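Local coordinates for 2L protein (Yaba-like disease virus, PDB 3IT8) that binds tumour necrosis factor through a fold related to MHC class I and so blocks the signalling of this host cytokine, at residues D49-I53 / S54-H58. Sequence-based numbering, arbitrary orientation.
Sequences DWFNI and SRSPH. With NAG (2-acetamido-2-deoxy-beta-D-glucopyranose), chain N.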
loop_
_atom_site.group_PDB
_atom_site.type_symbol
_atom_site.label_atom_id
_atom_site.label_comp_id
_atom_site.label_asym_id
_atom_site.label_seq_id
_atom_site.Cartn_x
_atom_site.Cartn_y
_atom_site.Cartn_z
ATOM N N ASP D 49 16.391 -11.800 41.447
ATOM C CA ASP D 49 17.537 -10.914 41.258
ATOM C C ASP D 49 17.741 -10.469 39.805
ATOM O O ASP D 49 18.231 -9.373 39.557
ATOM C CB ASP D 49 18.804 -11.609 41.765
ATOM C CG ASP D 49 18.967 -13.010 41.196
ATOM O OD1 ASP D 49 18.136 -13.889 41.523
ATOM O OD2 ASP D 49 19.919 -13.233 40.415
ATOM N N TRP D 50 17.358 -11.312 38.848
ATOM C CA TRP D 50 17.545 -10.983 37.440
ATOM C C TRP D 50 16.479 -10.104 36.805
ATOM O O TRP D 50 16.651 -9.628 35.680
ATOM C CB TRP D 50 17.671 -12.253 36.605
ATOM C CG TRP D 50 16.556 -13.240 36.763
ATOM C CD1 TRP D 50 16.514 -14.307 37.624
ATOM C CD2 TRP D 50 15.336 -13.287 36.014
ATOM N NE1 TRP D 50 15.348 -15.020 37.451
ATOM C CE2 TRP D 50 14.604 -14.413 36.474
ATOM C CE3 TRP D 50 14.788 -12.492 35.001
ATOM C CZ2 TRP D 50 13.356 -14.755 35.952
ATOM C CZ3 TRP D 50 13.548 -12.836 34.481
ATOM C CH2 TRP D 50 12.846 -13.956 34.958
ATOM N N PHE D 51 15.390 -9.872 37.523
ATOM C CA PHE D 51 14.301 -9.082 36.983
ATOM C C PHE D 51 14.291 -7.628 37.440
ATOM O O PHE D 51 13.980 -7.335 38.588
ATOM C CB PHE D 51 12.974 -9.749 37.351
ATOM C CG PHE D 51 11.779 -9.136 36.680
ATOM C CD1 PHE D 51 11.579 -9.286 35.309
ATOM C CD2 PHE D 51 10.840 -8.417 37.418
ATOM C CE1 PHE D 51 10.459 -8.729 34.683
ATOM C CE2 PHE D 51 9.716 -7.856 36.800
ATOM C CZ PHE D 51 9.527 -8.013 35.430
ATOM N N ASN D 52 14.645 -6.713 36.547
ATOM C CA ASN D 52 14.619 -5.285 36.869
ATOM C C ASN D 52 13.244 -4.819 36.376
ATOM O O ASN D 52 13.038 -4.598 35.181
ATOM C CB ASN D 52 15.746 -4.527 36.139
ATOM C CG ASN D 52 15.600 -3.008 36.241
ATOM O OD1 ASN D 52 14.647 -2.449 35.719
ATOM N ND2 ASN D 52 16.520 -2.340 36.937
ATOM N N ILE D 53 12.296 -4.683 37.296
ATOM C CA ILE D 53 10.941 -4.295 36.922
ATOM C C ILE D 53 10.842 -2.992 36.133
ATOM O O ILE D 53 9.830 -2.727 35.487
ATOM C CB ILE D 53 10.027 -4.206 38.162
ATOM C CG1 ILE D 53 8.568 -4.404 37.745
ATOM C CG2 ILE D 53 10.188 -2.853 38.829
ATOM C CD1 ILE D 53 7.667 -4.842 38.877
ATOM N N SER D 54 11.887 -2.178 36.187
ATOM C CA SER D 54 11.894 -0.913 35.454
ATOM C C SER D 54 12.114 -1.156 33.975
ATOM O O SER D 54 11.806 -0.314 33.156
ATOM C CB SER D 54 12.999 0.004 35.972
ATOM O OG SER D 54 12.754 0.375 37.314
ATOM N N ARG D 55 12.665 -2.310 33.634
ATOM C CA ARG D 55 12.910 -2.633 32.246
ATOM C C ARG D 55 11.739 -3.408 31.654
ATOM O O ARG D 55 11.832 -3.915 30.534
ATOM C CB ARG D 55 14.202 -3.442 32.108
ATOM C CG ARG D 55 15.462 -2.602 32.242
ATOM C CD ARG D 55 16.605 -3.176 31.413
ATOM N NE ARG D 55 17.213 -4.354 32.025
ATOM C CZ ARG D 55 17.859 -5.299 31.346
ATOM N NH1 ARG D 55 17.973 -5.208 30.027
ATOM N NH2 ARG D 55 18.399 -6.335 31.985
ATOM N N SER D 56 10.636 -3.499 32.401
ATOM C CA SER D 56 9.452 -4.221 31.928
ATOM C C SER D 56 8.214 -3.341 32.014
ATOM O O SER D 56 7.321 -3.560 32.827
ATOM C CB SER D 56 9.231 -5.502 32.731
ATOM O OG SER D 56 8.159 -6.241 32.174
ATOM N N PRO D 57 8.150 -2.332 31.153
ATOM C CA PRO D 57 7.073 -1.346 31.033
ATOM C C PRO D 57 5.665 -1.921 31.030
ATOM O O PRO D 57 4.721 -1.241 31.409
ATOM C CB PRO D 57 7.375 -0.663 29.701
ATOM C CG PRO D 57 8.846 -0.742 29.624
ATOM C CD PRO D 57 9.136 -2.148 30.076
ATOM N N HIS D 58 5.522 -3.168 30.601
ATOM C CA HIS D 58 4.209 -3.773 30.509
ATOM C C HIS D 58 3.814 -4.668 31.658
ATOM O O HIS D 58 2.784 -5.333 31.601
ATOM C CB HIS D 58 4.090 -4.488 29.169
ATOM C CG HIS D 58 4.179 -3.555 28.003
ATOM N ND1 HIS D 58 3.188 -2.642 27.705
ATOM C CD2 HIS D 58 5.168 -3.344 27.102
ATOM C CE1 HIS D 58 3.564 -1.909 26.673
ATOM N NE2 HIS D 58 4.762 -2.313 26.288
HETATM C C1 NAG N . 17.609 -1.607 36.300
HETATM C C2 NAG N . 17.163 -0.143 35.951
HETATM C C3 NAG N . 18.328 0.881 35.840
HETATM C C4 NAG N . 19.400 0.655 36.894
HETATM C C5 NAG N . 19.817 -0.793 36.774
HETATM C C6 NAG N . 21.026 -1.175 37.594
HETATM C C7 NAG N . 16.974 0.479 33.618
HETATM C C8 NAG N . 18.012 -0.282 32.800
HETATM N N2 NAG N . 16.456 -0.145 34.680
HETATM O O3 NAG N . 17.826 2.208 35.952
HETATM O O4 NAG N . 20.506 1.515 36.656
HETATM O O5 NAG N . 18.730 -1.622 37.201
HETATM O O6 NAG N . 21.417 -2.508 37.305
HETATM O O7 NAG N . 16.657 1.625 33.289
#
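The N-glycosylation sequon Asn-52–Ile-53–Ser-54 opens a short 3-10 turn, which a bond from Arg-55 to Asn-52 closes. Arg-55 N donates to Asn-52 O at 2.8 Å in a fairly straight bond (157°). With Ile-53 and Ser-54 both in helical backbone conformations, this i to i+3 link defines a type I beta-turn, the first of two that overlap. The second link of the same spacing, Ser-56 N to Ile-53 O at 3.3 Å, is weak.

The Asn-52 side chain reaches forward along the turn: CG lies anti to the backbone N (chi1 169°), which brings OD1 to the amides ahead of it. Asn-52 OD1 is 2.8 Å from Ser-54 N, the Asx-turn pairing, and 2.9 Å from Arg-55 N; both bonds are bent and weak. ND2, the other branch of the amide, is joined covalently to NAG C1. The sugar's N2 returns a third weak bond, 3.1 Å to Asn-52 OD1, so protein and glycan share one acceptor. The aliphatic part of Arg-55 lies beside the acetamido methyl, Arg-55 CG being 3.5 Å from NAG C8, while its guanidinium has Asn-52 CB at its edge.

This loop joins strand 41-47, at the border of the eight-stranded MHC-like platform, to helix 61-82. On the side facing the helices, where Phe-51 and Ser-56 are buried, Phe-51 CZ meets Ser-56 CB at 3.7 Å, approached obliquely to the ring. The same ring stacks with Tyr-170 of helix 148-174 and touches Tyr-64 of helix 61-82, and Ser-56 OG is hydrogen-bonded to Thr-59. Farther along, His-58 ND1 hydrogen-bonds an aromatic side chain of another protein's chain.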